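Local coordinates for protein abietadiene synthase, chloroplastic (Abies grandis, PDB 3S9V) that belongs to the terpene synthase family and is a large, mainly alpha-helical plant protein of the chloroplast, at residues D193-A197 against I212-I218; K224-S230 against W311-V317; R183-L187 against G208-I212; S230-A236 against C247-L251. All coordinates share one frame; numbering follows the deposited sequence.

How the contacts relate
Depth does not by itself set the chemistry of these four contacts, all on one side of the chain's centre. Contact 4, wholly buried, joins two consecutive helices through apolar shape. Contacts 1 and 2 are only partly buried: one relies on a tyrosine hydroxyl and ring, the other on an ion pair, an indole N-H and waters between two loops. Contact 3 is largely buried, yet combines a charged arginine with leucine and isoleucine packing. Ile-212 belongs to both contacts 1 and 3, which tie helices 192-197 and 174-187 to the same loop region; Ser-230 likewise belongs to contacts 2 and 4, whose centres lie about 10 Å apart. Phe-228 of contact 2 packs against Ile-218 of contact 1.

Contact 1 (D193-A197 against I212-I218); sequences DVLYA and IVDWQKI
Tyr-196 meets the turn leading into helix 215-219 at the rim of its ring and over one face. The polar link is at the hydroxyl: the backbone N of Asp-214 donates to Tyr-196 OH at 2.8 Å, reaching the ring at its edge with an N-H...O angle of 147°. A second polar link is indirect, one water donating to both Tyr-196 O and Lys-217 O.

Asp-214 is the N-cap of helix 215-219, a common way of starting a helix in a mainly helical protein such as this one. Its OD1 accepts a weak bond from Lys-217 N at 3.5 Å. The backbone N of the capping residue holds the tyrosine, while its carboxylate serves the helix.

Apolar groups surround the ring. Lys-217 lays its extended chain over one face, CD 4.0 Å from the centroid of the Tyr-196 ring in a CH-pi contact, and its CB comes 3.4 Å from Tyr-196 CD2. Toward the rim of the other face lies CD1 of Leu-195, the preceding residue of the same helix, which also touches Ile-218 CD1 at 3.9 Å. That same Ile-218 methyl and Val-213 CG2 each approach Tyr-196 CE2 to 3.8 Å, both obliquely. Leu-202 packs on Leu-195, and Leu-203 and Leu-206 on Ile-218.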
loop_
_atom_site.group_PDB
_atom_site.type_symbol
_atom_site.label_atom_id
_atom_site.label_comp_id
_atom_site.label_asym_id
_atom_site.label_seq_id
_atom_site.Cartn_x
_atom_site.Cartn_y
_atom_site.Cartn_z
ATOM N N ASP A 193 16.146 -33.852 -3.874
ATOM C CA ASP A 193 14.957 -33.828 -4.721
ATOM C C ASP A 193 14.560 -32.401 -5.054
ATOM O O ASP A 193 14.541 -32.003 -6.215
ATOM C CB ASP A 193 13.782 -34.498 -4.008
ATOM C CG ASP A 193 14.182 -35.771 -3.300
ATOM O OD1 ASP A 193 14.608 -36.728 -3.986
ATOM O OD2 ASP A 193 14.071 -35.809 -2.055
ATOM N N VAL A 194 14.238 -31.642 -4.016
ATOM C CA VAL A 194 13.816 -30.260 -4.172
ATOM C C VAL A 194 14.870 -29.439 -4.897
ATOM O O VAL A 194 14.552 -28.635 -5.773
ATOM C CB VAL A 194 13.533 -29.614 -2.798
ATOM C CG1 VAL A 194 12.987 -28.209 -2.985
ATOM C CG2 VAL A 194 12.549 -30.472 -2.018
ATOM N N LEU A 195 16.127 -29.657 -4.531
ATOM C CA LEU A 195 17.244 -28.938 -5.125
ATOM C C LEU A 195 17.336 -29.084 -6.642
ATOM O O LEU A 195 17.774 -28.157 -7.324
ATOM C CB LEU A 195 18.554 -29.403 -4.473
ATOM C CG LEU A 195 19.878 -28.698 -4.794
ATOM C CD1 LEU A 195 20.451 -29.233 -6.067
ATOM C CD2 LEU A 195 19.670 -27.200 -4.885
ATOM N N TYR A 196 16.917 -30.232 -7.175
ATOM C CA TYR A 196 17.003 -30.461 -8.617
ATOM C C TYR A 196 15.682 -30.467 -9.375
ATOM O O TYR A 196 15.672 -30.325 -10.593
ATOM C CB TYR A 196 17.713 -31.786 -8.900
ATOM C CG TYR A 196 19.126 -31.878 -8.377
ATOM C CD1 TYR A 196 19.468 -32.827 -7.417
ATOM C CD2 TYR A 196 20.127 -31.037 -8.857
ATOM C CE1 TYR A 196 20.773 -32.940 -6.948
ATOM C CE2 TYR A 196 21.440 -31.144 -8.394
ATOM C CZ TYR A 196 21.752 -32.100 -7.436
ATOM O OH TYR A 196 23.044 -32.226 -6.966
ATOM N N ALA A 197 14.577 -30.638 -8.664
ATOM C CA ALA A 197 13.253 -30.697 -9.290
ATOM C C ALA A 197 12.831 -29.415 -9.996
ATOM O O ALA A 197 12.427 -29.443 -11.160
ATOM C CB ALA A 197 12.205 -31.069 -8.244
ATOM N N ILE A 212 29.095 -30.090 -3.803
ATOM C CA ILE A 212 28.060 -31.106 -3.640
ATOM C C ILE A 212 26.968 -31.146 -4.696
ATOM O O ILE A 212 26.002 -31.892 -4.550
ATOM C CB ILE A 212 27.352 -30.958 -2.277
ATOM C CG1 ILE A 212 26.359 -29.789 -2.335
ATOM C CG2 ILE A 212 28.389 -30.730 -1.179
ATOM C CD1 ILE A 212 25.501 -29.640 -1.101
ATOM N N VAL A 213 27.113 -30.378 -5.766
ATOM C CA VAL A 213 26.062 -30.343 -6.768
ATOM C C VAL A 213 26.330 -31.147 -8.055
ATOM O O VAL A 213 27.477 -31.310 -8.474
ATOM C CB VAL A 213 25.734 -28.860 -7.098
ATOM C CG1 VAL A 213 26.715 -28.301 -8.121
ATOM C CG2 VAL A 213 24.317 -28.740 -7.562
ATOM N N ASP A 214 25.262 -31.678 -8.654
ATOM C CA ASP A 214 25.352 -32.438 -9.912
ATOM C C ASP A 214 25.113 -31.414 -11.016
ATOM O O ASP A 214 23.968 -31.111 -11.342
ATOM C CB ASP A 214 24.260 -33.513 -9.986
ATOM C CG ASP A 214 24.323 -34.332 -11.274
ATOM O OD1 ASP A 214 24.722 -33.776 -12.320
ATOM O OD2 ASP A 214 23.956 -35.528 -11.249
ATOM N N TRP A 215 26.193 -30.897 -11.594
ATOM C CA TRP A 215 26.085 -29.856 -12.609
ATOM C C TRP A 215 25.084 -30.097 -13.726
ATOM O O TRP A 215 24.361 -29.177 -14.120
ATOM C CB TRP A 215 27.469 -29.536 -13.180
ATOM C CG TRP A 215 28.362 -28.917 -12.147
ATOM C CD1 TRP A 215 29.530 -29.426 -11.655
ATOM C CD2 TRP A 215 28.106 -27.719 -11.409
ATOM N NE1 TRP A 215 30.011 -28.624 -10.650
ATOM C CE2 TRP A 215 29.155 -27.568 -10.479
ATOM C CE3 TRP A 215 27.088 -26.759 -11.441
ATOM C CZ2 TRP A 215 29.214 -26.496 -9.587
ATOM C CZ3 TRP A 215 27.144 -25.699 -10.553
ATOM C CH2 TRP A 215 28.199 -25.576 -9.637
ATOM N N GLN A 216 25.031 -31.322 -14.236
ATOM C CA GLN A 216 24.098 -31.636 -15.310
ATOM C C GLN A 216 22.647 -31.369 -14.913
ATOM O O GLN A 216 21.888 -30.778 -15.675
ATOM C CB GLN A 216 24.251 -33.096 -15.739
ATOM C CG GLN A 216 23.166 -33.554 -16.685
ATOM C CD GLN A 216 23.405 -34.956 -17.175
ATOM O OE1 GLN A 216 23.568 -35.887 -16.377
ATOM N NE2 GLN A 216 23.434 -35.123 -18.491
ATOM N N LYS A 217 22.256 -31.814 -13.729
ATOM C CA LYS A 217 20.890 -31.596 -13.268
ATOM C C LYS A 217 20.641 -30.111 -13.056
ATOM O O LYS A 217 19.545 -29.615 -13.322
ATOM C CB LYS A 217 20.636 -32.368 -11.968
ATOM C CG LYS A 217 20.605 -33.871 -12.162
ATOM C CD LYS A 217 20.176 -34.591 -10.896
ATOM C CE LYS A 217 19.982 -36.077 -11.155
ATOM N NZ LYS A 217 19.503 -36.777 -9.934
ATOM N N ILE A 218 21.666 -29.402 -12.587
ATOM C CA ILE A 218 21.567 -27.964 -12.353
ATOM C C ILE A 218 21.315 -27.172 -13.643
ATOM O O ILE A 218 20.553 -26.206 -13.639
ATOM C CB ILE A 218 22.855 -27.416 -11.684
ATOM C CG1 ILE A 218 22.950 -27.920 -10.243
ATOM C CG2 ILE A 218 22.867 -25.903 -11.719
ATOM C CD1 ILE A 218 21.791 -27.507 -9.356
HETATM O O HOH W 1 17.320 -30.659 -12.767
#

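Contact 2 (K224-S230 against W311-V317); sequences KDGSFLS and WARENPV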
loop_
_atom_site.group_PDB
_atom_site.type_symbol
_atom_site.label_atom_id
_atom_site.label_comp_id
_atom_site.label_asym_id
_atom_site.label_seq_id
_atom_site.Cartn_x
_atom_site.Cartn_y
_atom_site.Cartn_z
ATOM N N LYS A 224 15.932 -18.125 -18.303
ATOM C CA LYS A 224 15.803 -17.841 -19.725
ATOM C C LYS A 224 16.941 -16.951 -20.211
ATOM O O LYS A 224 17.428 -17.127 -21.327
ATOM C CB LYS A 224 14.458 -17.171 -20.014
ATOM C CG LYS A 224 13.265 -18.127 -19.967
ATOM C CD LYS A 224 11.927 -17.408 -20.165
ATOM C CE LYS A 224 12.024 -16.277 -21.194
ATOM N NZ LYS A 224 12.727 -16.673 -22.450
ATOM N N ASP A 225 17.364 -15.999 -19.375
ATOM C CA ASP A 225 18.457 -15.098 -19.740
ATOM C C ASP A 225 19.826 -15.705 -19.416
ATOM O O ASP A 225 20.850 -15.021 -19.435
ATOM C CB ASP A 225 18.308 -13.736 -19.043
ATOM C CG ASP A 225 18.422 -13.826 -17.529
ATOM O OD1 ASP A 225 18.957 -14.833 -17.021
ATOM O OD2 ASP A 225 17.989 -12.873 -16.846
ATOM N N GLY A 226 19.836 -16.995 -19.101
ATOM C CA GLY A 226 21.093 -17.665 -18.816
ATOM C C GLY A 226 21.618 -17.575 -17.398
ATOM O O GLY A 226 22.626 -18.201 -17.072
ATOM N N SER A 227 20.945 -16.817 -16.539
ATOM C CA SER A 227 21.416 -16.686 -15.167
ATOM C C SER A 227 20.892 -17.813 -14.312
ATOM O O SER A 227 20.025 -18.583 -14.729
ATOM C CB SER A 227 20.935 -15.378 -14.545
ATOM O OG SER A 227 19.667 -15.562 -13.928
ATOM N N PHE A 228 21.431 -17.903 -13.106
ATOM C CA PHE A 228 20.971 -18.879 -12.141
ATOM C C PHE A 228 20.392 -18.016 -11.022
ATOM O O PHE A 228 21.117 -17.389 -10.246
ATOM C CB PHE A 228 22.135 -19.766 -11.706
ATOM C CG PHE A 228 22.404 -20.890 -12.675
ATOM C CD1 PHE A 228 21.724 -22.101 -12.559
ATOM C CD2 PHE A 228 23.249 -20.697 -13.768
ATOM C CE1 PHE A 228 21.868 -23.102 -13.516
ATOM C CE2 PHE A 228 23.403 -21.693 -14.737
ATOM C CZ PHE A 228 22.709 -22.899 -14.613
ATOM N N LEU A 229 19.063 -17.954 -11.008
ATOM C CA LEU A 229 18.287 -17.153 -10.067
ATOM C C LEU A 229 18.758 -15.707 -9.969
ATOM O O LEU A 229 18.781 -15.117 -8.888
ATOM C CB LEU A 229 18.259 -17.791 -8.678
ATOM C CG LEU A 229 16.784 -17.955 -8.301
ATOM C CD1 LEU A 229 16.440 -19.421 -8.300
ATOM C CD2 LEU A 229 16.493 -17.323 -6.964
ATOM N N SER A 230 19.139 -15.163 -11.120
ATOM C CA SER A 230 19.594 -13.784 -11.282
ATOM C C SER A 230 20.882 -13.387 -10.580
ATOM O O SER A 230 21.253 -12.211 -10.600
ATOM C CB SER A 230 18.483 -12.813 -10.876
ATOM O OG SER A 230 18.406 -12.663 -9.475
ATOM N N TRP A 311 11.053 -10.685 -9.416
ATOM C CA TRP A 311 11.532 -9.318 -9.395
ATOM C C TRP A 311 12.011 -8.880 -10.770
ATOM O O TRP A 311 12.119 -7.684 -11.047
ATOM C CB TRP A 311 12.657 -9.191 -8.366
ATOM C CG TRP A 311 13.689 -10.267 -8.474
ATOM C CD1 TRP A 311 14.832 -10.238 -9.216
ATOM C CD2 TRP A 311 13.664 -11.543 -7.824
ATOM N NE1 TRP A 311 15.528 -11.414 -9.064
ATOM C CE2 TRP A 311 14.832 -12.234 -8.216
ATOM C CE3 TRP A 311 12.767 -12.171 -6.946
ATOM C CZ2 TRP A 311 15.131 -13.529 -7.758
ATOM C CZ3 TRP A 311 13.062 -13.458 -6.489
ATOM C CH2 TRP A 311 14.236 -14.122 -6.897
ATOM N N ALA A 312 12.288 -9.858 -11.629
ATOM C CA ALA A 312 12.763 -9.594 -12.983
ATOM C C ALA A 312 11.865 -10.258 -14.005
ATOM O O ALA A 312 11.284 -11.310 -13.734
ATOM C CB ALA A 312 14.182 -10.110 -13.153
ATOM N N ARG A 313 11.765 -9.634 -15.177
ATOM C CA ARG A 313 10.963 -10.160 -16.275
ATOM C C ARG A 313 11.341 -11.623 -16.484
ATOM O O ARG A 313 12.513 -11.977 -16.439
ATOM C CB ARG A 313 11.238 -9.352 -17.551
ATOM C CG ARG A 313 12.730 -9.188 -17.873
ATOM C CD ARG A 313 13.252 -10.294 -18.790
ATOM N NE ARG A 313 14.708 -10.257 -18.961
ATOM C CZ ARG A 313 15.583 -10.753 -18.088
ATOM N NH1 ARG A 313 15.166 -11.336 -16.970
ATOM N NH2 ARG A 313 16.882 -10.668 -18.330
ATOM N N GLU A 314 10.341 -12.468 -16.698
ATOM C CA GLU A 314 10.562 -13.894 -16.923
ATOM C C GLU A 314 11.514 -14.494 -15.892
ATOM O O GLU A 314 12.458 -15.191 -16.249
ATOM C CB GLU A 314 11.120 -14.146 -18.333
ATOM C CG GLU A 314 11.101 -12.942 -19.290
ATOM C CD GLU A 314 9.704 -12.487 -19.689
ATOM O OE1 GLU A 314 8.942 -12.010 -18.820
ATOM O OE2 GLU A 314 9.370 -12.603 -20.888
ATOM N N ASN A 315 11.270 -14.214 -14.617
ATOM C CA ASN A 315 12.112 -14.745 -13.548
ATOM C C ASN A 315 11.908 -16.263 -13.449
ATOM O O ASN A 315 10.813 -16.769 -13.686
ATOM C CB ASN A 315 11.747 -14.084 -12.215
ATOM C CG ASN A 315 12.916 -14.042 -11.246
ATOM O OD1 ASN A 315 13.944 -13.431 -11.534
ATOM N ND2 ASN A 315 12.764 -14.690 -10.090
ATOM N N PRO A 316 12.966 -17.008 -13.110
ATOM C CA PRO A 316 12.869 -18.471 -12.988
ATOM C C PRO A 316 11.793 -18.886 -11.980
ATOM O O PRO A 316 11.112 -19.890 -12.164
ATOM C CB PRO A 316 14.259 -18.874 -12.510
ATOM C CG PRO A 316 15.135 -17.779 -13.023
ATOM C CD PRO A 316 14.323 -16.539 -12.797
ATOM N N VAL A 317 11.658 -18.112 -10.907
ATOM C CA VAL A 317 10.672 -18.398 -9.875
ATOM C C VAL A 317 9.992 -17.113 -9.414
ATOM O O VAL A 317 10.640 -16.078 -9.242
ATOM C CB VAL A 317 11.313 -19.083 -8.632
ATOM C CG1 VAL A 317 12.131 -20.282 -9.063
ATOM C CG2 VAL A 317 12.181 -18.099 -7.862
HETATM O O HOH W 2 13.616 -17.877 -16.207
HETATM O O HOH W 3 15.153 -14.954 -17.065
HETATM O O HOH W 4 15.698 -13.860 -14.405
#
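Asp-225 and Arg-313 form the salt bridge between these two irregular segments. A single carboxylate oxygen does the work: Asp-225 OD2 receives Arg-313 NH2 at 2.9 Å on its lone pair turned away from OD1, while the bond from NH1 is weak. The carboxylate and guanidinium planes stand 67° apart. The second oxygen, Asp-225 OD1, takes the backbone N of Ser-227 at 2.8 Å in an Asx turn, which, with the salt bridge, restrains the rotation of the carboxylate.

At the far end the indole is the donor. Trp-311 NE1 gives its hydrogen to Ser-230 OG at 3.2 Å, close to the ring plane, and that hydroxyl passes its own on to Leu-229 O at 2.6 Å. Two waters donate to Glu-314 O, one accepting from Lys-224 N and the other, weakly, from Asp-225 N.

Apolar packing centres on Leu-229. Its CD2 touches the indole edge, 3.9 Å from Trp-311 CH2, and its CD1 lies 4.5 Å from Val-317 CG1. Lys-224 bends its chain so that CE lies 3.7 Å from Glu-314 CB; Glu-314 OE1 is bound to His-303.

Around this pairing of loops, Phe-250 of helix 245-258 packs on Asp-225, Phe-253 of that helix on Arg-313, and Thr-235 of helix 232-242 on Ser-227.

Contact 3 (R183-L187 against G208-I212); sequences REAKL and GLQEI
Arg-183 and Leu-187, on one side of the last turn of helix 174-187, make a mixed ionic and apolar contact with residues 208-212, in the loop between helices 192-197 and 215-219 of this mainly alpha-helical terpene synthase chain. Arg-183, Glu-184 and Glu-211 form a salt-bridge network, in which the pairing with Glu-184 is long.

The arginine reaches across by full extension: CG stands opposite the backbone N (chi1 167°), and the chain stays straight to NE. Its NH2 then serves two acceptors at the edge of the guanidinium. Gly-208 O accepts at 2.8 Å, with the donor above the carbonyl plane. Glu-211 OE1 is also 2.8 Å from Arg-183 NH2, a salt bridge whose hydrogen bond is bent and weak; the carboxylate is turned 37° from the guanidinium. Arg-183 NE goes elsewhere, to Ile-153 O of helix 151-164, so two of its nitrogens, NE and NH2, are bonded, to three acceptors in all, and the flat group joins that helix to the loop.

Leucine supplies the apolar half. Leu-187 CD1 meets Leu-209 CD2 at 3.9 Å, and Ile-212 CD1 pushes up to Leu-187 CG at 3.5 Å. The remaining methyl, Leu-187 CD2, lies 3.2 Å above the plane of the Arg-183 guanidinium, toward its rim.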
loop_
_atom_site.group_PDB
_atom_site.type_symbol
_atom_site.label_atom_id
_atom_site.label_comp_id
_atom_site.label_asym_id
_atom_site.label_seq_id
_atom_site.Cartn_x
_atom_site.Cartn_y
_atom_site.Cartn_z
ATOM N N ARG A 183 28.065 -25.148 8.300
ATOM C CA ARG A 183 27.781 -25.224 6.872
ATOM C C ARG A 183 27.802 -26.684 6.449
ATOM O O ARG A 183 26.943 -27.134 5.689
ATOM C CB ARG A 183 28.829 -24.448 6.066
ATOM C CG ARG A 183 28.799 -24.736 4.564
ATOM C CD ARG A 183 29.837 -23.915 3.810
ATOM N NE ARG A 183 29.852 -24.216 2.378
ATOM C CZ ARG A 183 30.420 -25.293 1.844
ATOM N NH1 ARG A 183 31.031 -26.183 2.616
ATOM N NH2 ARG A 183 30.366 -25.487 0.535
ATOM N N GLU A 184 28.786 -27.423 6.953
ATOM C CA GLU A 184 28.916 -28.831 6.616
ATOM C C GLU A 184 27.686 -29.614 7.061
ATOM O O GLU A 184 27.222 -30.504 6.350
ATOM C CB GLU A 184 30.164 -29.423 7.269
ATOM C CG GLU A 184 30.766 -30.559 6.466
ATOM C CD GLU A 184 31.503 -30.064 5.235
ATOM O OE1 GLU A 184 31.784 -30.886 4.332
ATOM O OE2 GLU A 184 31.815 -28.854 5.177
ATOM N N ALA A 185 27.160 -29.281 8.236
ATOM C CA ALA A 185 25.980 -29.958 8.766
ATOM C C ALA A 185 24.708 -29.481 8.068
ATOM O O ALA A 185 23.626 -30.036 8.271
ATOM C CB ALA A 185 25.870 -29.716 10.261
ATOM N N LYS A 186 24.847 -28.445 7.249
ATOM C CA LYS A 186 23.714 -27.885 6.522
ATOM C C LYS A 186 23.657 -28.503 5.126
ATOM O O LYS A 186 22.581 -28.778 4.600
ATOM C CB LYS A 186 23.867 -26.363 6.426
ATOM C CG LYS A 186 22.637 -25.609 5.933
ATOM C CD LYS A 186 22.855 -24.100 6.050
ATOM C CE LYS A 186 21.649 -23.308 5.558
ATOM N NZ LYS A 186 21.874 -21.838 5.655
ATOM N N LEU A 187 24.822 -28.723 4.532
ATOM C CA LEU A 187 24.895 -29.315 3.206
ATOM C C LEU A 187 24.356 -30.743 3.208
ATOM O O LEU A 187 23.527 -31.097 2.367
ATOM C CB LEU A 187 26.339 -29.299 2.702
ATOM C CG LEU A 187 26.767 -28.131 1.804
ATOM C CD1 LEU A 187 26.111 -26.820 2.230
ATOM C CD2 LEU A 187 28.286 -28.025 1.857
ATOM N N GLY A 208 28.561 -21.421 -3.504
ATOM C CA GLY A 208 28.895 -22.029 -2.226
ATOM C C GLY A 208 28.475 -23.487 -2.110
ATOM O O GLY A 208 28.543 -24.071 -1.029
ATOM N N LEU A 209 28.044 -24.081 -3.221
ATOM C CA LEU A 209 27.606 -25.477 -3.229
ATOM C C LEU A 209 28.336 -26.274 -4.310
ATOM O O LEU A 209 27.952 -27.395 -4.636
ATOM C CB LEU A 209 26.102 -25.537 -3.495
ATOM C CG LEU A 209 25.234 -24.690 -2.573
ATOM C CD1 LEU A 209 23.868 -24.523 -3.200
ATOM C CD2 LEU A 209 25.138 -25.341 -1.195
ATOM N N GLN A 210 29.390 -25.682 -4.856
ATOM C CA GLN A 210 30.184 -26.293 -5.916
ATOM C C GLN A 210 30.759 -27.679 -5.639
ATOM O O GLN A 210 31.129 -28.386 -6.571
ATOM C CB GLN A 210 31.346 -25.377 -6.282
ATOM C CG GLN A 210 30.947 -23.993 -6.709
ATOM C CD GLN A 210 32.146 -23.174 -7.098
ATOM O OE1 GLN A 210 32.822 -23.480 -8.077
ATOM N NE2 GLN A 210 32.426 -22.128 -6.330
ATOM N N GLU A 211 30.863 -28.067 -4.375
ATOM C CA GLU A 211 31.424 -29.377 -4.065
ATOM C C GLU A 211 30.362 -30.469 -3.948
ATOM O O GLU A 211 30.687 -31.654 -4.004
ATOM C CB GLU A 211 32.229 -29.335 -2.757
ATOM C CG GLU A 211 33.140 -28.133 -2.579
ATOM C CD GLU A 211 32.581 -27.125 -1.581
ATOM O OE1 GLU A 211 31.457 -26.623 -1.809
ATOM O OE2 GLU A 211 33.260 -26.837 -0.567
ATOM N N ILE A 212 29.095 -30.090 -3.803
ATOM C CA ILE A 212 28.060 -31.106 -3.640
ATOM C C ILE A 212 26.968 -31.146 -4.696
ATOM O O ILE A 212 26.002 -31.892 -4.550
ATOM C CB ILE A 212 27.352 -30.958 -2.277
ATOM C CG1 ILE A 212 26.359 -29.789 -2.335
ATOM C CG2 ILE A 212 28.389 -30.730 -1.179
ATOM C CD1 ILE A 212 25.501 -29.640 -1.101
#

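Contact 4 (S230-A236 against C247-L251); sequences SSPASTA and CLDFL
Thr-235 projects from helix 232-242 into a hollow between Cys-247, Phe-250 and Leu-251 of helix 245-258. Its methyl, CG2, is the bump, reaching 3.5 Å from Cys-247 CB. The two helices follow each other as a helical hairpin; the axes of the short helical segments 232-236 and 247-251 approach to 9.6 Å at an angle of 147°, near antiparallel.

Phe-250 fills the hollow at the start of the first helix. A chi1 of 174° turns CG away from its own backbone N, and the side chain crosses that of Thr-235 at about a right angle. Pro-232 CA lies at the ring edge, 4.2 Å from Phe-250 CE1, and Phe-250 CZ comes 3.8 Å from Ser-230 O. Leu-251 completes the fit, its two methyls reaching successive turns of that helix: CD2 touches Pro-232 O at 3.8 Å while CD1 lies 4.1 Å from Ala-236 CA.

The polar groups are dealt with largely within the first helix and the loop before it. Ser-231 is its N-cap, OG accepting from Ser-234 N. Thr-235 OG1 donates to Ser-231 O at 2.8 Å, from the face of that carbonyl opposite to Thr-235 N, and also accepts from Phe-228 N. The hydroxyl is satisfied on its own side, the methyl faces the neighbouring helix, and the buried interface rests mainly on van der Waals fit.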
loop_
_atom_site.group_PDB
_atom_site.type_symbol
_atom_site.label_atom_id
_atom_site.label_comp_id
_atom_site.label_asym_id
_atom_site.label_seq_id
_atom_site.Cartn_x
_atom_site.Cartn_y
_atom_site.Cartn_z
ATOM N N SER A 230 19.139 -15.163 -11.120
ATOM C CA SER A 230 19.594 -13.784 -11.282
ATOM C C SER A 230 20.882 -13.387 -10.580
ATOM O O SER A 230 21.253 -12.211 -10.600
ATOM C CB SER A 230 18.483 -12.813 -10.876
ATOM O OG SER A 230 18.406 -12.663 -9.475
ATOM N N SER A 231 21.573 -14.354 -9.984
ATOM C CA SER A 231 22.819 -14.073 -9.269
ATOM C C SER A 231 24.077 -14.149 -10.143
ATOM O O SER A 231 24.396 -15.197 -10.698
ATOM C CB SER A 231 22.958 -15.044 -8.095
ATOM O OG SER A 231 24.244 -14.964 -7.512
ATOM N N PRO A 232 24.812 -13.032 -10.276
ATOM C CA PRO A 232 26.035 -13.005 -11.090
ATOM C C PRO A 232 27.138 -13.937 -10.579
ATOM O O PRO A 232 27.790 -14.625 -11.364
ATOM C CB PRO A 232 26.452 -11.541 -11.021
ATOM C CG PRO A 232 25.144 -10.840 -10.907
ATOM C CD PRO A 232 24.444 -11.668 -9.868
ATOM N N ALA A 233 27.364 -13.946 -9.267
ATOM C CA ALA A 233 28.395 -14.805 -8.698
ATOM C C ALA A 233 28.013 -16.270 -8.912
ATOM O O ALA A 233 28.854 -17.108 -9.234
ATOM C CB ALA A 233 28.566 -14.518 -7.207
ATOM N N SER A 234 26.734 -16.569 -8.743
ATOM C CA SER A 234 26.248 -17.929 -8.912
ATOM C C SER A 234 26.427 -18.366 -10.363
ATOM O O SER A 234 26.839 -19.487 -10.646
ATOM C CB SER A 234 24.772 -18.004 -8.513
ATOM O OG SER A 234 24.391 -19.336 -8.223
ATOM N N THR A 235 26.115 -17.463 -11.283
ATOM C CA THR A 235 26.243 -17.744 -12.705
ATOM C C THR A 235 27.707 -17.875 -13.107
ATOM O O THR A 235 28.052 -18.698 -13.953
ATOM C CB THR A 235 25.606 -16.628 -13.531
ATOM O OG1 THR A 235 24.221 -16.521 -13.185
ATOM C CG2 THR A 235 25.739 -16.926 -15.024
ATOM N N ALA A 236 28.561 -17.056 -12.496
ATOM C CA ALA A 236 29.993 -17.085 -12.781
ATOM C C ALA A 236 30.567 -18.435 -12.368
ATOM O O ALA A 236 31.345 -19.045 -13.101
ATOM C CB ALA A 236 30.702 -15.957 -12.031
ATOM N N CYS A 247 25.473 -18.695 -19.682
ATOM C CA CYS A 247 25.931 -18.063 -18.449
ATOM C C CYS A 247 26.721 -16.812 -18.844
ATOM O O CYS A 247 26.540 -15.731 -18.273
ATOM C CB CYS A 247 26.855 -18.999 -17.658
ATOM S SG CYS A 247 26.062 -20.406 -16.850
ATOM N N LEU A 248 27.595 -16.969 -19.834
ATOM C CA LEU A 248 28.415 -15.862 -20.300
ATOM C C LEU A 248 27.551 -14.748 -20.895
ATOM O O LEU A 248 27.832 -13.567 -20.688
ATOM C CB LEU A 248 29.424 -16.352 -21.340
ATOM C CG LEU A 248 30.725 -15.549 -21.404
ATOM C CD1 LEU A 248 31.467 -15.685 -20.076
ATOM C CD2 LEU A 248 31.591 -16.054 -22.554
ATOM N N ASP A 249 26.500 -15.120 -21.621
ATOM C CA ASP A 249 25.611 -14.122 -22.207
ATOM C C ASP A 249 24.968 -13.275 -21.106
ATOM O O ASP A 249 24.793 -12.064 -21.275
ATOM C CB ASP A 249 24.510 -14.783 -23.040
ATOM C CG ASP A 249 25.058 -15.581 -24.207
ATOM O OD1 ASP A 249 26.116 -15.198 -24.749
ATOM O OD2 ASP A 249 24.422 -16.583 -24.593
ATOM N N PHE A 250 24.621 -13.906 -19.982
ATOM C CA PHE A 250 24.011 -13.176 -18.869
ATOM C C PHE A 250 24.999 -12.212 -18.230
ATOM O O PHE A 250 24.633 -11.100 -17.855
ATOM C CB PHE A 250 23.470 -14.127 -17.792
ATOM C CG PHE A 250 22.958 -13.411 -16.568
ATOM C CD1 PHE A 250 23.702 -13.388 -15.391
ATOM C CD2 PHE A 250 21.750 -12.714 -16.609
ATOM C CE1 PHE A 250 23.254 -12.679 -14.270
ATOM C CE2 PHE A 250 21.292 -12.003 -15.499
ATOM C CZ PHE A 250 22.048 -11.986 -14.324
ATOM N N LEU A 251 26.251 -12.636 -18.101
ATOM C CA LEU A 251 27.257 -11.762 -17.514
ATOM C C LEU A 251 27.539 -10.591 -18.453
ATOM O O LEU A 251 27.651 -9.454 -18.007
ATOM C CB LEU A 251 28.535 -12.547 -17.195
ATOM C CG LEU A 251 28.326 -13.664 -16.160
ATOM C CD1 LEU A 251 29.628 -14.399 -15.915
ATOM C CD2 LEU A 251 27.803 -13.076 -14.853
#